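Local structure of penaeus monodon metallodensovirus major capsid protein (Penaeus monodon metallodensovirus, 6WH7) at residues A[163-168]-A[242-247]. The protein forms the icosahedral capsid of a shrimp densovirus, sixty copies assembling into the shell that probably encloses and delivers the viral genome. Residues are numbered along the deposited sequence; the frame is centred on the assembly and turned at random.
Sequences DQQCLS and NNDSMN
Q165 and D244 approach each other from opposite directions across two loops, joined by one hydrogen bond from NE2 of Q165 to OD2 of D244 at 2.8 Å. The N-H...O angle of 147° marks it as bent: OD2 accepts through its syn lone pair, but is tilted out of the amide plane. The amide and carboxylate planes stand 80° apart. A second link between the two groups is not made, since OE1 of Q165 and OD2 of D244, 3.4 Å apart, are both acceptors. The glutamine spans the gap because CG lies anti to the backbone N (chi1 -172°) and the chain runs on extended to the amide. Q165 is buried, packed on P348 and on N322 of a neighbouring subunit. In the parvoviral jelly-roll capsid fold, this contact joins the turn between strands 157-162 and 169-179 to the long loop linking strands 229-230 and 257-262. The carboxylate of D162 accepts hydrogen bonds from the backbone N of C166 (OD1) and of L167 (OD2); in the second loop, N243 N donates to M246 O at 2.6 Å. Beyond the amide the fit is looser and the residues are partly exposed: OG of S168 stays 3.9 Å from OD2 of D244 and 4.2 Å from OG of S245. The other oxygen of D244, OD1, turns to its own loop and receives a weak, strongly bent bond from the backbone N of S245.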
loop_
_atom_site.group_PDB
_atom_site.type_symbol
_atom_site.label_atom_id
_atom_site.label_comp_id
_atom_site.label_asym_id
_atom_site.label_seq_id
_atom_site.Cartn_x
_atom_site.Cartn_y
_atom_site.Cartn_z
ATOM N N ASP A 163 -32.332 57.674 64.482
ATOM C CA ASP A 163 -30.942 57.299 64.270
ATOM C C ASP A 163 -29.997 58.456 64.511
ATOM O O ASP A 163 -28.926 58.279 65.097
ATOM C CB ASP A 163 -30.769 56.768 62.853
ATOM C CG ASP A 163 -31.396 55.413 62.668
ATOM O OD1 ASP A 163 -31.586 54.715 63.681
ATOM O OD2 ASP A 163 -31.720 55.053 61.519
ATOM N N GLN A 164 -30.371 59.640 64.038
ATOM C CA GLN A 164 -29.588 60.839 64.263
ATOM C C GLN A 164 -29.729 61.362 65.679
ATOM O O GLN A 164 -29.028 62.310 66.038
ATOM C CB GLN A 164 -29.998 61.903 63.258
ATOM C CG GLN A 164 -29.693 61.520 61.827
ATOM C CD GLN A 164 -28.213 61.490 61.539
ATOM O OE1 GLN A 164 -27.581 60.442 61.580
ATOM N NE2 GLN A 164 -27.654 62.646 61.223
ATOM N N GLN A 165 -30.602 60.762 66.482
ATOM C CA GLN A 165 -30.832 61.161 67.866
ATOM C C GLN A 165 -31.263 62.625 67.951
ATOM O O GLN A 165 -30.630 63.460 68.596
ATOM C CB GLN A 165 -29.604 60.885 68.733
ATOM C CG GLN A 165 -29.832 61.105 70.211
ATOM C CD GLN A 165 -28.657 60.688 71.033
ATOM O OE1 GLN A 165 -27.721 60.103 70.518
ATOM N NE2 GLN A 165 -28.685 60.992 72.315
ATOM N N CYS A 166 -32.347 62.933 67.243
ATOM C CA CYS A 166 -33.025 64.201 67.472
ATOM C C CYS A 166 -33.397 64.348 68.937
ATOM O O CYS A 166 -33.248 65.423 69.524
ATOM C CB CYS A 166 -34.271 64.295 66.598
ATOM S SG CYS A 166 -33.961 64.239 64.838
ATOM N N LEU A 167 -33.871 63.269 69.545
ATOM C CA LEU A 167 -34.273 63.241 70.943
ATOM C C LEU A 167 -33.259 62.406 71.705
ATOM O O LEU A 167 -33.192 61.187 71.529
ATOM C CB LEU A 167 -35.679 62.669 71.089
ATOM C CG LEU A 167 -36.861 63.617 70.926
ATOM C CD1 LEU A 167 -36.891 64.222 69.552
ATOM C CD2 LEU A 167 -38.140 62.853 71.175
ATOM N N SER A 168 -32.462 63.064 72.536
ATOM C CA SER A 168 -31.496 62.355 73.361
ATOM C C SER A 168 -32.171 61.712 74.559
ATOM O O SER A 168 -31.939 60.540 74.866
ATOM C CB SER A 168 -30.411 63.320 73.821
ATOM O OG SER A 168 -29.508 62.684 74.698
ATOM N N ASN A 242 -23.390 51.151 75.004
ATOM C CA ASN A 242 -22.313 52.125 75.103
ATOM C C ASN A 242 -22.746 53.348 74.310
ATOM O O ASN A 242 -22.810 53.300 73.081
ATOM C CB ASN A 242 -21.013 51.534 74.572
ATOM C CG ASN A 242 -20.435 50.488 75.493
ATOM O OD1 ASN A 242 -20.626 50.536 76.700
ATOM N ND2 ASN A 242 -19.749 49.518 74.921
ATOM N N ASN A 243 -23.038 54.441 75.006
ATOM C CA ASN A 243 -23.726 55.578 74.417
ATOM C C ASN A 243 -23.127 56.870 74.936
ATOM O O ASN A 243 -22.240 56.874 75.787
ATOM C CB ASN A 243 -25.214 55.584 74.769
ATOM C CG ASN A 243 -25.954 54.460 74.150
ATOM O OD1 ASN A 243 -25.519 53.894 73.163
ATOM N ND2 ASN A 243 -27.095 54.131 74.715
ATOM N N ASP A 244 -23.659 57.980 74.434
ATOM C CA ASP A 244 -23.506 59.250 75.122
ATOM C C ASP A 244 -24.235 59.250 76.454
ATOM O O ASP A 244 -23.845 59.971 77.375
ATOM C CB ASP A 244 -24.045 60.380 74.253
ATOM C CG ASP A 244 -25.466 60.127 73.801
ATOM O OD1 ASP A 244 -25.917 58.971 73.880
ATOM O OD2 ASP A 244 -26.157 61.089 73.422
ATOM N N SER A 245 -25.334 58.509 76.544
ATOM C CA SER A 245 -26.131 58.478 77.757
ATOM C C SER A 245 -25.598 57.480 78.770
ATOM O O SER A 245 -25.711 57.703 79.978
ATOM C CB SER A 245 -27.581 58.142 77.414
ATOM O OG SER A 245 -28.145 59.117 76.561
ATOM N N MET A 246 -25.025 56.376 78.307
ATOM C CA MET A 246 -24.896 55.225 79.177
ATOM C C MET A 246 -23.750 54.330 78.740
ATOM O O MET A 246 -23.309 54.365 77.593
ATOM C CB MET A 246 -26.208 54.453 79.200
ATOM C CG MET A 246 -26.602 53.853 77.883
ATOM S SD MET A 246 -28.310 53.304 77.908
ATOM C CE MET A 246 -29.172 54.783 77.421
ATOM N N ASN A 247 -23.267 53.528 79.683
ATOM C CA ASN A 247 -22.260 52.519 79.405
ATOM C C ASN A 247 -22.732 51.166 79.918
ATOM O O ASN A 247 -23.554 51.071 80.828
ATOM C CB ASN A 247 -20.885 52.902 79.985
ATOM C CG ASN A 247 -20.923 53.217 81.454
ATOM O OD1 ASN A 247 -21.729 52.677 82.204
ATOM N ND2 ASN A 247 -20.034 54.093 81.881
#